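Local coordinates for protein N-acetylgalactosaminyltransferase 7 (Homo sapiens, PDB 6IWR) that belongs to the polypeptide GalNAc transferase family, pairing a GT-A glycosyltransferase domain with a ricin-type beta-trefoil lectin domain, at residues 554-568 with 577-591. Residues are numbered along the deposited sequence; the frame is centred on the assembly and turned at random.
Sequences LHRFTHIPSGKCLDR and ISNCDSSKTTQKWEM
The first torsions bring R568 and W589 together: CG of R568 sits between its backbone N and carbonyl carbon (chi1 82°), while CG of W589 lies anti to the carbonyl carbon (chi1 -56°). The extended arginine chain then runs over one indole face, its CD 3.5 Å from W589 CH2, and its CZ stands 4.7 Å from the centroid of the six-membered ring in a cation-pi contact. The guanidinium stands nearly upright on the ring, the planes 80° apart, and points NH1 at the backbone, where it donates to K588 O at 2.8 Å; NE forms a salt bridge with E570. L566 CD2 lies over the opposite indole face, toward the rim. In the ring plane, W589 NE1 donates almost straight to L566 O (3.1 Å), entering from above the carbonyl plane. F557 turns its edge to the five-membered ring as an offset edge-to-face pair, with F557 CD2 3.8 Å from W589 CB. Contacts on both faces and a bond in the ring plane restrict how the indole can turn.

Farther along, C565 and S578 form an antiparallel hydrogen-bonded pair, and the disulfide from C565 SG to C580 SG ties strand 565-568 to the chain just after strand 575-578. S578 OG gives its proton to the anti lone pair of D567 OD2 at 2.7 Å. I577 CD1 makes an off-centre CH-pi contact with the H559 ring, whose NE2 is hydrogen-bonded to E547. Q587-K588-W589 has the form of the QxW motif of ricin-type beta-trefoil lectin domains, its buried tryptophan packed beside the hairpin of strands 565-568 and 575-578.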
# COMPACT_ATOMS: atom_id res chain seq x y z
N LEU A 554 -19.94 -26.23 -19.54
CA LEU A 554 -20.02 -25.12 -20.49
C LEU A 554 -18.81 -24.19 -20.48
O LEU A 554 -18.72 -23.32 -21.36
CB LEU A 554 -21.27 -24.28 -20.20
CG LEU A 554 -22.28 -23.94 -21.28
CD1 LEU A 554 -22.85 -22.54 -21.12
CD2 LEU A 554 -21.68 -24.15 -22.67
N HIS A 555 -17.89 -24.31 -19.51
CA HIS A 555 -16.76 -23.38 -19.40
C HIS A 555 -17.24 -21.93 -19.39
O HIS A 555 -16.62 -21.07 -20.00
CB HIS A 555 -15.77 -23.59 -20.55
CG HIS A 555 -15.24 -24.99 -20.66
ND1 HIS A 555 -14.46 -25.56 -19.68
CD2 HIS A 555 -15.36 -25.93 -21.63
CE1 HIS A 555 -14.12 -26.79 -20.03
NE2 HIS A 555 -14.65 -27.04 -21.21
N ARG A 556 -18.36 -21.64 -18.74
CA ARG A 556 -18.96 -20.32 -18.82
C ARG A 556 -19.23 -19.71 -17.45
O ARG A 556 -19.73 -20.38 -16.54
CB ARG A 556 -20.26 -20.34 -19.63
CG ARG A 556 -20.88 -18.98 -19.67
CD ARG A 556 -22.25 -19.03 -20.22
NE ARG A 556 -22.18 -19.42 -21.62
CZ ARG A 556 -23.24 -19.73 -22.35
NH1 ARG A 556 -24.46 -19.71 -21.80
NH2 ARG A 556 -23.08 -20.07 -23.62
N PHE A 557 -18.86 -18.45 -17.31
CA PHE A 557 -19.23 -17.58 -16.21
C PHE A 557 -20.19 -16.55 -16.77
O PHE A 557 -19.82 -15.77 -17.66
CB PHE A 557 -18.00 -16.86 -15.63
CG PHE A 557 -17.21 -17.69 -14.67
CD1 PHE A 557 -17.60 -17.80 -13.35
CD2 PHE A 557 -16.08 -18.37 -15.10
CE1 PHE A 557 -16.87 -18.58 -12.48
CE2 PHE A 557 -15.35 -19.14 -14.21
CZ PHE A 557 -15.75 -19.25 -12.91
N THR A 558 -21.41 -16.53 -16.26
CA THR A 558 -22.40 -15.63 -16.80
C THR A 558 -22.87 -14.67 -15.71
O THR A 558 -23.05 -15.06 -14.55
CB THR A 558 -23.56 -16.42 -17.44
OG1 THR A 558 -24.80 -15.80 -17.10
CG2 THR A 558 -23.55 -17.86 -17.01
N HIS A 559 -22.97 -13.39 -16.09
CA HIS A 559 -23.46 -12.32 -15.22
C HIS A 559 -24.98 -12.34 -15.21
O HIS A 559 -25.61 -12.26 -16.27
CB HIS A 559 -22.97 -10.97 -15.71
CG HIS A 559 -23.24 -9.83 -14.78
ND1 HIS A 559 -23.95 -8.71 -15.15
CD2 HIS A 559 -22.85 -9.62 -13.50
CE1 HIS A 559 -24.00 -7.86 -14.14
NE2 HIS A 559 -23.34 -8.39 -13.12
N ILE A 560 -25.57 -12.42 -14.04
CA ILE A 560 -27.00 -12.74 -13.99
C ILE A 560 -27.87 -11.53 -14.31
O ILE A 560 -28.83 -11.66 -15.07
CB ILE A 560 -27.38 -13.33 -12.62
CG1 ILE A 560 -26.63 -14.63 -12.36
CG2 ILE A 560 -28.87 -13.54 -12.60
CD1 ILE A 560 -26.91 -15.21 -11.02
N PRO A 561 -27.63 -10.36 -13.71
CA PRO A 561 -28.49 -9.20 -14.03
C PRO A 561 -28.54 -8.91 -15.52
O PRO A 561 -29.61 -9.00 -16.13
CB PRO A 561 -27.86 -8.06 -13.22
CG PRO A 561 -26.74 -8.66 -12.44
CD PRO A 561 -26.82 -10.15 -12.51
N SER A 562 -27.41 -8.58 -16.13
CA SER A 562 -27.37 -8.57 -17.59
C SER A 562 -27.46 -10.01 -18.06
O SER A 562 -27.61 -10.95 -17.28
CB SER A 562 -26.09 -7.92 -18.12
OG SER A 562 -24.91 -8.69 -17.93
N GLY A 563 -27.30 -10.26 -19.35
CA GLY A 563 -27.22 -11.64 -19.75
C GLY A 563 -25.79 -12.10 -20.00
O GLY A 563 -25.58 -13.21 -20.41
N LYS A 564 -24.81 -11.21 -19.73
CA LYS A 564 -23.52 -11.25 -20.41
C LYS A 564 -22.57 -12.30 -19.83
O LYS A 564 -22.70 -12.75 -18.69
CB LYS A 564 -22.89 -9.85 -20.37
CG LYS A 564 -23.70 -8.82 -21.18
CD LYS A 564 -23.10 -7.43 -21.04
CE LYS A 564 -23.77 -6.40 -21.89
NZ LYS A 564 -23.20 -5.07 -21.56
N CYS A 565 -21.61 -12.70 -20.67
CA CYS A 565 -20.60 -13.72 -20.39
C CYS A 565 -19.27 -13.07 -19.95
O CYS A 565 -18.89 -12.00 -20.41
CB CYS A 565 -20.36 -14.58 -21.63
SG CYS A 565 -21.48 -15.94 -21.91
N LEU A 566 -18.59 -13.70 -19.00
CA LEU A 566 -17.24 -13.26 -18.70
C LEU A 566 -16.40 -13.39 -19.98
O LEU A 566 -16.48 -14.40 -20.68
CB LEU A 566 -16.66 -14.06 -17.53
CG LEU A 566 -15.46 -13.41 -16.82
CD1 LEU A 566 -15.79 -11.96 -16.47
CD2 LEU A 566 -15.01 -14.15 -15.58
N ASP A 567 -15.63 -12.36 -20.32
CA ASP A 567 -14.85 -12.36 -21.55
C ASP A 567 -13.46 -11.82 -21.23
O ASP A 567 -13.25 -11.21 -20.18
CB ASP A 567 -15.50 -11.52 -22.68
CG ASP A 567 -15.12 -11.97 -24.12
OD1 ASP A 567 -14.15 -12.76 -24.33
OD2 ASP A 567 -15.83 -11.52 -25.06
N ARG A 568 -12.53 -12.03 -22.14
CA ARG A 568 -11.15 -11.58 -21.98
C ARG A 568 -10.53 -11.16 -23.30
O ARG A 568 -10.99 -11.58 -24.34
CB ARG A 568 -10.31 -12.68 -21.33
CG ARG A 568 -9.81 -13.73 -22.30
CD ARG A 568 -9.35 -14.96 -21.57
NE ARG A 568 -9.20 -16.06 -22.49
CZ ARG A 568 -9.99 -17.12 -22.50
NH1 ARG A 568 -10.97 -17.22 -21.65
NH2 ARG A 568 -9.78 -18.08 -23.38
N ILE A 577 -17.05 -8.19 -19.36
CA ILE A 577 -18.23 -8.98 -19.73
C ILE A 577 -18.81 -8.41 -21.02
O ILE A 577 -18.94 -7.20 -21.18
CB ILE A 577 -19.30 -9.00 -18.63
CG1 ILE A 577 -19.76 -7.59 -18.28
CG2 ILE A 577 -18.82 -9.69 -17.39
CD1 ILE A 577 -20.95 -7.57 -17.34
N SER A 578 -19.15 -9.30 -21.95
CA SER A 578 -19.73 -8.91 -23.23
C SER A 578 -20.87 -9.88 -23.55
O SER A 578 -21.09 -10.84 -22.82
CB SER A 578 -18.67 -8.91 -24.32
OG SER A 578 -17.94 -10.10 -24.24
N ASN A 579 -21.61 -9.61 -24.63
CA ASN A 579 -22.78 -10.41 -24.98
C ASN A 579 -22.38 -11.85 -25.30
O ASN A 579 -21.46 -12.07 -26.09
CB ASN A 579 -23.51 -9.79 -26.17
CG ASN A 579 -24.31 -8.59 -25.78
OD1 ASN A 579 -25.30 -8.70 -25.09
ND2 ASN A 579 -23.87 -7.42 -26.22
N CYS A 580 -23.08 -12.82 -24.73
CA CYS A 580 -22.62 -14.20 -24.88
C CYS A 580 -22.57 -14.58 -26.34
O CYS A 580 -23.52 -14.35 -27.09
CB CYS A 580 -23.51 -15.19 -24.11
SG CYS A 580 -23.34 -15.19 -22.30
N ASP A 581 -21.45 -15.16 -26.74
CA ASP A 581 -21.23 -15.66 -28.09
C ASP A 581 -20.50 -17.00 -27.99
O ASP A 581 -19.38 -17.06 -27.47
CB ASP A 581 -20.44 -14.66 -28.92
CG ASP A 581 -20.22 -15.13 -30.34
OD1 ASP A 581 -20.36 -16.35 -30.63
OD2 ASP A 581 -19.91 -14.27 -31.18
N SER A 582 -21.12 -18.06 -28.50
CA SER A 582 -20.56 -19.40 -28.34
C SER A 582 -19.34 -19.65 -29.20
O SER A 582 -18.61 -20.62 -28.96
CB SER A 582 -21.59 -20.47 -28.69
OG SER A 582 -22.88 -19.99 -28.38
N SER A 583 -19.11 -18.82 -30.21
CA SER A 583 -17.94 -19.01 -31.05
C SER A 583 -16.68 -18.52 -30.35
O SER A 583 -15.59 -19.04 -30.58
CB SER A 583 -18.14 -18.28 -32.37
OG SER A 583 -18.75 -17.02 -32.10
N LYS A 584 -16.83 -17.53 -29.47
CA LYS A 584 -15.69 -16.87 -28.86
C LYS A 584 -15.04 -17.74 -27.79
O LYS A 584 -15.68 -18.04 -26.78
CB LYS A 584 -16.12 -15.54 -28.24
CG LYS A 584 -16.76 -14.57 -29.17
CD LYS A 584 -16.63 -13.19 -28.58
CE LYS A 584 -16.78 -12.13 -29.64
NZ LYS A 584 -16.40 -12.71 -30.97
N THR A 585 -13.80 -18.18 -28.00
CA THR A 585 -13.16 -18.91 -26.91
C THR A 585 -12.74 -17.99 -25.79
O THR A 585 -12.48 -18.46 -24.68
CB THR A 585 -11.91 -19.66 -27.36
OG1 THR A 585 -11.09 -18.78 -28.13
CG2 THR A 585 -12.29 -20.89 -28.15
N THR A 586 -12.61 -16.70 -26.08
CA THR A 586 -12.36 -15.73 -25.04
C THR A 586 -13.43 -15.72 -23.97
O THR A 586 -13.26 -15.05 -22.95
CB THR A 586 -12.26 -14.35 -25.67
OG1 THR A 586 -13.18 -14.25 -26.75
CG2 THR A 586 -10.85 -14.15 -26.17
N GLN A 587 -14.54 -16.41 -24.19
CA GLN A 587 -15.58 -16.53 -23.18
C GLN A 587 -15.60 -17.91 -22.55
O GLN A 587 -16.59 -18.26 -21.91
CB GLN A 587 -16.94 -16.20 -23.78
CG GLN A 587 -17.14 -14.74 -24.03
CD GLN A 587 -18.42 -14.45 -24.77
OE1 GLN A 587 -18.66 -13.32 -25.20
NE2 GLN A 587 -19.25 -15.48 -24.95
N LYS A 588 -14.54 -18.68 -22.69
CA LYS A 588 -14.48 -20.03 -22.14
C LYS A 588 -13.42 -20.06 -21.05
O LYS A 588 -12.29 -19.62 -21.27
CB LYS A 588 -14.18 -21.06 -23.24
CG LYS A 588 -15.46 -21.68 -23.80
CD LYS A 588 -15.42 -22.05 -25.28
CE LYS A 588 -16.67 -21.47 -25.98
NZ LYS A 588 -17.20 -22.31 -27.08
N TRP A 589 -13.81 -20.56 -19.87
CA TRP A 589 -13.00 -20.49 -18.67
C TRP A 589 -13.07 -21.81 -17.94
O TRP A 589 -14.09 -22.50 -17.99
CB TRP A 589 -13.49 -19.42 -17.69
CG TRP A 589 -13.57 -18.09 -18.26
CD1 TRP A 589 -14.63 -17.53 -18.92
CD2 TRP A 589 -12.55 -17.09 -18.22
NE1 TRP A 589 -14.33 -16.24 -19.31
CE2 TRP A 589 -13.06 -15.95 -18.89
CE3 TRP A 589 -11.26 -17.05 -17.70
CZ2 TRP A 589 -12.31 -14.80 -19.05
CZ3 TRP A 589 -10.52 -15.90 -17.84
CH2 TRP A 589 -11.05 -14.79 -18.52
N GLU A 590 -11.99 -22.15 -17.22
CA GLU A 590 -11.99 -23.24 -16.26
C GLU A 590 -11.73 -22.70 -14.86
O GLU A 590 -11.08 -21.66 -14.67
CB GLU A 590 -10.94 -24.32 -16.59
CG GLU A 590 -9.95 -24.05 -17.68
CD GLU A 590 -9.04 -25.25 -17.95
OE1 GLU A 590 -9.20 -26.25 -17.25
OE2 GLU A 590 -8.18 -25.21 -18.85
N MET A 591 -12.22 -23.42 -13.86
CA MET A 591 -11.87 -23.13 -12.47
C MET A 591 -11.22 -24.37 -11.88
O MET A 591 -11.89 -25.38 -11.61
CB MET A 591 -13.08 -22.69 -11.64
CG MET A 591 -12.71 -21.99 -10.32
SD MET A 591 -14.20 -21.32 -9.51
CE MET A 591 -13.60 -19.87 -8.67